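Long-range contacts in putative HTH-type transcriptional regulator PF0864 (Pyrococcus furiosus, PDB 2IA0), which probably binds DNA in a sequence-specific way as a transcriptional regulator of the AsnC family, though its own regulatory role has not been established: residues His76-Val81 with Asp131-Phe136; Ile80-Gly85 with Pro145-Ile150. All coordinates share one frame; numbering follows the deposited sequence.

Contact 1 of 2, residues His76-Val81 with Asp131-Phe136; sequences HLALIV and DELVKF
L133 meets the strand with both of its methyl groups, each set over a different residue. CD2 rests against the single methyl of A78, with L133 CD2 to A78 CB at 3.5 Å. CD1 reaches back toward the start of the strand and touches H76 on its backbone and its side chain: L133 CD1 is 3.6 Å from H76 O and 3.8 Å from H76 CB. Beyond CB, H76 turns off, because its CG stands anti to the carbonyl carbon (chi1 -69°), and the imidazole leads away from the helix to a weak hydrogen bond between ND1 and N128 O. One helical turn on from L133, the F136 ring adds a looser apolar approach, with F136 CE2 lying 4.4 Å from I80 CD1.

L133 on H76 and A78 is thus the main touch. H76, A78 and I80 start toward the helix, while L77 and L79, which alternate with them, point away from it; L79 packs on L79 of the second subunit. A78 CA and L133 CA are 8.0 Å apart, and the short alanine side chain still brings its CB to L133 CD2. The axes of strand 76-81 and helix 132-136 come within 10.1 Å, a spacing usual for a helix packed on a sheet, and their directions differ by 34°. Backbone bonds flank the strand on both edges, A78 with V125 of strand 120-127 and L79 with F153 of strand 147-154. A helix laid over one face of an antiparallel sheet, with the other face turned to a partner chain, is the architecture of the dimeric alpha+beta barrel domain.

Contact 2 of 2, residues Ile80-Gly85 with Pro145-Ile150; sequences IVLEVG and PNLKHI
A classic beta bulge interrupts the antiparallel pairing of strands 76-84 and 147-154, where K148 and H149 together face E83. E83 O receives two backbone donors: K148 N at 2.8 Å, and H149 N at 3.4 Å in a weak bond. E83 N in turn donates to H149 O at 3.0 Å, and past the bulge G85 N donates to N146 O with a nearly straight N-H...O angle of 171°.

E83 and H149 also pair through their side chains, which run alongside each other. With E83 CG anti to the backbone N (chi1 178°) and the chain extended, OE1 comes to the edge of the imidazole and accepts from H149 ND1 at 2.9 Å; the carboxylate and ring planes are 36° apart. K148 CG lies over one ring face, and K148 CE approaches E83 OE2 to 3.4 Å, the two charges being merely near each other. Replacing E83 with alanine would probably leave H149 ND1 without this acceptor and the imidazole freer to turn.

On the opposite face of the ladder from E83 and H149, L82 CD2 meets L147 CD1 at 3.8 Å and also packs on I150 CG1. Two residues of one strand set against one of its neighbour, sharing its carbonyl, form the classic beta bulge, here where strand 147-154 joins the sheet of the alpha+beta barrel domain.

Contacts 1 and 2 both start from strand 76-84, share I80 and V81, and have centres about 16 Å apart. Along the chain this strand comes first, then helix 132-140, which supplies the partner in contact 1, and then strand 147-154, which supplies the partner in contact 2. One inner strand is thus covered by a helix near its beginning and bordered by a neighbouring strand toward its end. In the four-stranded antiparallel sheet of this chain, 76-84 lies between 120-127 and 147-154. All four segments belong to the C-terminal dimeric alpha+beta barrel domain, where the two contacts join the helix, and the strand outermost within this chain, to strand 76-84; the predicted helix-turn-helix motif, residues 34-53, comes earlier.

Contact 1 of 2, residues His76-Val81 with Asp131-Phe136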
ATOM      1  N   HIS A  76      -6.824  -1.172  13.621  1.00 14.76           N
ATOM      2  CA  HIS A  76      -7.972  -1.837  13.019  1.00 13.87           C
ATOM      3  C   HIS A  76      -8.239  -1.220  11.676  1.00 13.25           C
ATOM      4  O   HIS A  76      -8.437  -0.015  11.554  1.00 12.75           O
ATOM      5  CB  HIS A  76      -9.205  -1.785  13.934  1.00 13.84           C
ATOM      6  CG  HIS A  76      -9.037  -2.626  15.161  1.00 16.62           C
ATOM      7  ND1 HIS A  76      -9.173  -2.126  16.439  1.00 17.47           N
ATOM      8  CD2 HIS A  76      -8.641  -3.917  15.303  1.00 18.01           C
ATOM      9  CE1 HIS A  76      -8.912  -3.083  17.313  1.00 18.72           C
ATOM     10  NE2 HIS A  76      -8.583  -4.177  16.649  1.00 19.08           N
ATOM     11  N   LEU A  77      -8.207  -2.079  10.672  1.00 12.45           N
ATOM     12  CA  LEU A  77      -8.320  -1.686   9.295  1.00 11.80           C
ATOM     13  C   LEU A  77      -9.564  -2.375   8.694  1.00 10.45           C
ATOM     14  O   LEU A  77      -9.986  -3.456   9.154  1.00  9.09           O
ATOM     15  CB  LEU A  77      -7.028  -2.081   8.590  1.00 12.55           C
ATOM     16  CG  LEU A  77      -6.420  -1.234   7.471  1.00 15.77           C
ATOM     17  CD1 LEU A  77      -5.885   0.078   7.986  1.00 17.56           C
ATOM     18  CD2 LEU A  77      -5.316  -2.023   6.809  1.00 19.02           C
ATOM     19  N   ALA A  78     -10.190  -1.713   7.723  1.00  8.79           N
ATOM     20  CA  ALA A  78     -11.335  -2.280   7.008  1.00  7.62           C
ATOM     21  C   ALA A  78     -11.285  -1.846   5.554  1.00  7.56           C
ATOM     22  O   ALA A  78     -10.862  -0.722   5.226  1.00  7.46           O
ATOM     23  CB  ALA A  78     -12.645  -1.860   7.640  1.00  6.37           C
ATOM     24  N   LEU A  79     -11.652  -2.762   4.674  1.00  7.19           N
ATOM     25  CA  LEU A  79     -11.842  -2.426   3.283  1.00  7.63           C
ATOM     26  C   LEU A  79     -13.349  -2.189   3.050  1.00  7.67           C
ATOM     27  O   LEU A  79     -14.190  -2.916   3.552  1.00  7.09           O
ATOM     28  CB  LEU A  79     -11.304  -3.557   2.416  1.00  8.01           C
ATOM     29  CG  LEU A  79     -11.724  -3.612   0.954  1.00  8.72           C
ATOM     30  CD1 LEU A  79     -10.897  -2.578   0.157  1.00 10.70           C
ATOM     31  CD2 LEU A  79     -11.499  -5.027   0.450  1.00  8.91           C
ATOM     32  N   ILE A  80     -13.676  -1.138   2.311  1.00  8.90           N
ATOM     33  CA  ILE A  80     -15.072  -0.742   2.073  1.00  8.89           C
ATOM     34  C   ILE A  80     -15.352  -0.746   0.586  1.00  9.34           C
ATOM     35  O   ILE A  80     -14.589  -0.192  -0.178  1.00  8.94           O
ATOM     36  CB  ILE A  80     -15.326   0.669   2.634  1.00  8.98           C
ATOM     37  CG1 ILE A  80     -14.867   0.718   4.100  1.00  6.43           C
ATOM     38  CG2 ILE A  80     -16.817   1.067   2.479  1.00  7.39           C
ATOM     39  CD1 ILE A  80     -15.171   1.980   4.780  1.00  7.34           C
ATOM     40  N   VAL A  81     -16.431  -1.398   0.172  1.00 10.54           N
ATOM     41  CA  VAL A  81     -16.828  -1.370  -1.238  1.00 10.59           C
ATOM     42  C   VAL A  81     -18.228  -0.796  -1.410  1.00 11.35           C
ATOM     43  O   VAL A  81     -19.210  -1.355  -0.934  1.00 11.26           O
ATOM     44  CB  VAL A  81     -16.701  -2.743  -1.925  1.00 10.93           C
ATOM     45  CG1 VAL A  81     -16.925  -2.598  -3.462  1.00 10.35           C
ATOM     46  CG2 VAL A  81     -15.322  -3.356  -1.629  1.00  7.92           C
ATOM     47  N   ASP A 131     -15.827   0.402  15.773  1.00 25.75           N
ATOM     48  CA  ASP A 131     -16.042   1.137  17.046  1.00 25.47           C
ATOM     49  C   ASP A 131     -15.808   2.613  16.728  1.00 24.78           C
ATOM     50  O   ASP A 131     -16.772   3.352  16.544  1.00 24.76           O
ATOM     51  CB  ASP A 131     -15.301   0.650  18.284  1.00 25.75           C
ATOM     52  CG  ASP A 131     -15.966   1.127  19.576  1.00 27.09           C
ATOM     53  OD1 ASP A 131     -17.085   1.689  19.509  1.00 28.22           O
ATOM     54  OD2 ASP A 131     -15.376   0.939  20.663  1.00 29.58           O
ATOM     55  N   GLU A 132     -14.554   3.029  16.590  1.00 24.07           N
ATOM     56  CA  GLU A 132     -14.275   4.221  15.795  1.00 23.74           C
ATOM     57  C   GLU A 132     -14.646   3.960  14.306  1.00 23.42           C
ATOM     58  O   GLU A 132     -15.064   4.866  13.595  1.00 23.03           O
ATOM     59  CB  GLU A 132     -12.810   4.669  15.962  1.00 23.84           C
ATOM     60  CG  GLU A 132     -12.571   5.682  17.109  1.00 23.81           C
ATOM     61  CD  GLU A 132     -11.087   5.962  17.392  1.00 26.22           C
ATOM     62  OE1 GLU A 132     -10.245   5.844  16.464  1.00 26.78           O
ATOM     63  OE2 GLU A 132     -10.752   6.309  18.556  1.00 26.35           O
ATOM     64  N   LEU A 133     -14.513   2.709  13.860  1.00 23.17           N
ATOM     65  CA  LEU A 133     -14.910   2.288  12.512  1.00 23.05           C
ATOM     66  C   LEU A 133     -16.427   2.264  12.304  1.00 22.55           C
ATOM     67  O   LEU A 133     -16.927   2.748  11.291  1.00 22.59           O
ATOM     68  CB  LEU A 133     -14.322   0.911  12.193  1.00 23.35           C
ATOM     69  CG  LEU A 133     -13.010   0.890  11.403  1.00 24.74           C
ATOM     70  CD1 LEU A 133     -12.046  -0.184  11.900  1.00 25.04           C
ATOM     71  CD2 LEU A 133     -13.331   0.690   9.930  1.00 26.29           C
ATOM     72  N   VAL A 134     -17.150   1.680  13.254  1.00 22.06           N
ATOM     73  CA  VAL A 134     -18.610   1.713  13.258  1.00 21.82           C
ATOM     74  C   VAL A 134     -19.101   3.158  13.190  1.00 21.73           C
ATOM     75  O   VAL A 134     -19.824   3.542  12.277  1.00 21.61           O
ATOM     76  CB  VAL A 134     -19.166   0.975  14.494  1.00 21.75           C
ATOM     77  CG1 VAL A 134     -20.645   1.355  14.778  1.00 20.61           C
ATOM     78  CG2 VAL A 134     -18.977  -0.531  14.313  1.00 21.15           C
ATOM     79  N   LYS A 135     -18.659   3.948  14.154  1.00 22.22           N
ATOM     80  CA  LYS A 135     -18.893   5.385  14.207  1.00 22.44           C
ATOM     81  C   LYS A 135     -18.471   6.097  12.911  1.00 22.17           C
ATOM     82  O   LYS A 135     -19.134   7.050  12.493  1.00 23.23           O
ATOM     83  CB  LYS A 135     -18.148   5.962  15.419  1.00 22.61           C
ATOM     84  CG  LYS A 135     -18.765   7.199  16.021  1.00 24.48           C
ATOM     85  CD  LYS A 135     -17.720   8.028  16.776  1.00 26.11           C
ATOM     86  CE  LYS A 135     -18.124   9.505  16.748  1.00 26.95           C
ATOM     87  NZ  LYS A 135     -17.167  10.352  17.513  1.00 28.45           N
ATOM     88  N   PHE A 136     -17.375   5.650  12.282  1.00 21.29           N
ATOM     89  CA  PHE A 136     -16.950   6.203  10.988  1.00 20.24           C
ATOM     90  C   PHE A 136     -17.941   5.865   9.866  1.00 19.91           C
ATOM     91  O   PHE A 136     -18.283   6.733   9.076  1.00 20.15           O
ATOM     92  CB  PHE A 136     -15.539   5.744  10.585  1.00 19.82           C
ATOM     93  CG  PHE A 136     -15.119   6.199   9.201  1.00 18.44           C
ATOM     94  CD1 PHE A 136     -14.374   7.371   9.032  1.00 17.27           C
ATOM     95  CD2 PHE A 136     -15.474   5.469   8.071  1.00 16.99           C
ATOM     96  CE1 PHE A 136     -13.975   7.808   7.752  1.00 14.69           C
ATOM     97  CE2 PHE A 136     -15.099   5.900   6.791  1.00 17.85           C
ATOM     98  CZ  PHE A 136     -14.334   7.076   6.633  1.00 16.26           C
TER

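Contact 2 of 2, residues Ile80-Gly85 with Pro145-Ile150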
ATOM      1  N   ILE A  80     -13.676  -1.138   2.311  1.00  8.90           N
ATOM      2  CA  ILE A  80     -15.072  -0.742   2.073  1.00  8.89           C
ATOM      3  C   ILE A  80     -15.352  -0.746   0.586  1.00  9.34           C
ATOM      4  O   ILE A  80     -14.589  -0.192  -0.178  1.00  8.94           O
ATOM      5  CB  ILE A  80     -15.326   0.669   2.634  1.00  8.98           C
ATOM      6  CG1 ILE A  80     -14.867   0.718   4.100  1.00  6.43           C
ATOM      7  CG2 ILE A  80     -16.817   1.067   2.479  1.00  7.39           C
ATOM      8  CD1 ILE A  80     -15.171   1.980   4.780  1.00  7.34           C
ATOM      9  N   VAL A  81     -16.431  -1.398   0.172  1.00 10.54           N
ATOM     10  CA  VAL A  81     -16.828  -1.370  -1.238  1.00 10.59           C
ATOM     11  C   VAL A  81     -18.228  -0.796  -1.410  1.00 11.35           C
ATOM     12  O   VAL A  81     -19.210  -1.355  -0.934  1.00 11.26           O
ATOM     13  CB  VAL A  81     -16.701  -2.743  -1.925  1.00 10.93           C
ATOM     14  CG1 VAL A  81     -16.925  -2.598  -3.462  1.00 10.35           C
ATOM     15  CG2 VAL A  81     -15.322  -3.356  -1.629  1.00  7.92           C
ATOM     16  N   LEU A  82     -18.283   0.350  -2.082  1.00 11.94           N
ATOM     17  CA  LEU A  82     -19.507   1.087  -2.344  1.00 12.21           C
ATOM     18  C   LEU A  82     -19.900   0.908  -3.803  1.00 12.98           C
ATOM     19  O   LEU A  82     -19.060   1.014  -4.683  1.00 12.83           O
ATOM     20  CB  LEU A  82     -19.267   2.587  -2.098  1.00 11.79           C
ATOM     21  CG  LEU A  82     -18.747   3.031  -0.737  1.00 11.65           C
ATOM     22  CD1 LEU A  82     -18.715   4.538  -0.690  1.00 12.81           C
ATOM     23  CD2 LEU A  82     -19.621   2.482   0.370  1.00 13.48           C
ATOM     24  N   GLU A  83     -21.176   0.675  -4.063  1.00 14.11           N
ATOM     25  CA  GLU A  83     -21.670   0.637  -5.435  1.00 15.90           C
ATOM     26  C   GLU A  83     -22.764   1.689  -5.585  1.00 16.57           C
ATOM     27  O   GLU A  83     -23.746   1.680  -4.845  1.00 16.65           O
ATOM     28  CB  GLU A  83     -22.214  -0.758  -5.775  1.00 16.07           C
ATOM     29  CG  GLU A  83     -22.794  -0.897  -7.185  1.00 17.35           C
ATOM     30  CD  GLU A  83     -23.471  -2.244  -7.410  1.00 20.35           C
ATOM     31  OE1 GLU A  83     -23.815  -2.931  -6.421  1.00 22.73           O
ATOM     32  OE2 GLU A  83     -23.679  -2.623  -8.583  1.00 23.12           O
ATOM     33  N   VAL A  84     -22.586   2.589  -6.540  1.00 17.54           N
ATOM     34  CA  VAL A  84     -23.563   3.645  -6.802  1.00 19.11           C
ATOM     35  C   VAL A  84     -24.727   3.105  -7.623  1.00 20.04           C
ATOM     36  O   VAL A  84     -24.527   2.304  -8.537  1.00 20.09           O
ATOM     37  CB  VAL A  84     -22.890   4.888  -7.431  1.00 18.71           C
ATOM     38  CG1 VAL A  84     -23.912   5.904  -7.824  1.00 19.58           C
ATOM     39  CG2 VAL A  84     -21.932   5.522  -6.403  1.00 19.30           C
ATOM     40  N   GLY A  85     -25.942   3.491  -7.235  1.00 22.03           N
ATOM     41  CA  GLY A  85     -27.179   3.076  -7.916  1.00 24.15           C
ATOM     42  C   GLY A  85     -27.407   3.956  -9.129  1.00 26.19           C
ATOM     43  O   GLY A  85     -27.424   3.473 -10.277  1.00 26.87           O
ATOM     44  N   PRO A 145     -26.046   9.225  -0.045  1.00 23.71           N
ATOM     45  CA  PRO A 145     -27.268   8.886  -0.797  1.00 23.86           C
ATOM     46  C   PRO A 145     -27.005   8.151  -2.111  1.00 23.74           C
ATOM     47  O   PRO A 145     -25.936   8.295  -2.711  1.00 24.18           O
ATOM     48  CB  PRO A 145     -27.921  10.261  -1.089  1.00 23.99           C
ATOM     49  CG  PRO A 145     -27.185  11.253  -0.251  1.00 23.89           C
ATOM     50  CD  PRO A 145     -25.789  10.675  -0.085  1.00 23.79           C
ATOM     51  N   ASN A 146     -27.987   7.367  -2.540  1.00 23.47           N
ATOM     52  CA  ASN A 146     -27.974   6.706  -3.845  1.00 23.42           C
ATOM     53  C   ASN A 146     -26.952   5.569  -3.975  1.00 23.01           C
ATOM     54  O   ASN A 146     -26.437   5.293  -5.065  1.00 22.69           O
ATOM     55  CB  ASN A 146     -27.846   7.740  -4.980  1.00 23.82           C
ATOM     56  CG  ASN A 146     -29.085   8.616  -5.114  1.00 24.59           C
ATOM     57  OD1 ASN A 146     -30.208   8.182  -4.845  1.00 26.75           O
ATOM     58  ND2 ASN A 146     -28.885   9.849  -5.534  1.00 26.18           N
ATOM     59  N   LEU A 147     -26.680   4.899  -2.856  1.00 22.64           N
ATOM     60  CA  LEU A 147     -25.824   3.725  -2.882  1.00 22.26           C
ATOM     61  C   LEU A 147     -26.668   2.463  -2.982  1.00 21.80           C
ATOM     62  O   LEU A 147     -27.579   2.256  -2.198  1.00 21.60           O
ATOM     63  CB  LEU A 147     -24.894   3.681  -1.665  1.00 22.41           C
ATOM     64  CG  LEU A 147     -23.789   4.735  -1.545  1.00 21.99           C
ATOM     65  CD1 LEU A 147     -22.852   4.375  -0.425  1.00 20.63           C
ATOM     66  CD2 LEU A 147     -23.008   4.927  -2.822  1.00 21.19           C
ATOM     67  N   LYS A 148     -26.375   1.638  -3.977  1.00 21.28           N
ATOM     68  CA  LYS A 148     -27.054   0.359  -4.122  1.00 20.84           C
ATOM     69  C   LYS A 148     -26.536  -0.625  -3.073  1.00 20.44           C
ATOM     70  O   LYS A 148     -27.323  -1.290  -2.417  1.00 20.42           O
ATOM     71  CB  LYS A 148     -26.856  -0.177  -5.534  1.00 21.15           C
ATOM     72  CG  LYS A 148     -27.727  -1.351  -5.910  1.00 23.07           C
ATOM     73  CD  LYS A 148     -28.025  -1.358  -7.416  1.00 26.82           C
ATOM     74  CE  LYS A 148     -26.756  -1.114  -8.255  1.00 28.88           C
ATOM     75  NZ  LYS A 148     -27.102  -0.707  -9.664  1.00 29.85           N
ATOM     76  N   HIS A 149     -25.218  -0.673  -2.882  1.00 19.32           N
ATOM     77  CA  HIS A 149     -24.619  -1.642  -1.989  1.00 18.87           C
ATOM     78  C   HIS A 149     -23.447  -1.074  -1.198  1.00 17.84           C
ATOM     79  O   HIS A 149     -22.717  -0.234  -1.687  1.00 17.57           O
ATOM     80  CB  HIS A 149     -24.189  -2.896  -2.771  1.00 18.68           C
ATOM     81  CG  HIS A 149     -25.333  -3.773  -3.174  1.00 21.84           C
ATOM     82  ND1 HIS A 149     -25.445  -4.328  -4.434  1.00 23.70           N
ATOM     83  CD2 HIS A 149     -26.424  -4.192  -2.482  1.00 23.84           C
ATOM     84  CE1 HIS A 149     -26.546  -5.060  -4.493  1.00 23.76           C
ATOM     85  NE2 HIS A 149     -27.162  -4.987  -3.325  1.00 23.41           N
ATOM     86  N   ILE A 150     -23.301  -1.539   0.040  1.00 17.25           N
ATOM     87  CA  ILE A 150     -22.152  -1.258   0.875  1.00 16.70           C
ATOM     88  C   ILE A 150     -21.640  -2.589   1.427  1.00 17.38           C
ATOM     89  O   ILE A 150     -22.409  -3.363   2.000  1.00 17.91           O
ATOM     90  CB  ILE A 150     -22.490  -0.359   2.092  1.00 16.40           C
ATOM     91  CG1 ILE A 150     -23.097   0.981   1.672  1.00 15.60           C
ATOM     92  CG2 ILE A 150     -21.236  -0.184   3.021  1.00 14.37           C
ATOM     93  CD1 ILE A 150     -23.934   1.622   2.795  1.00 16.46           C
TER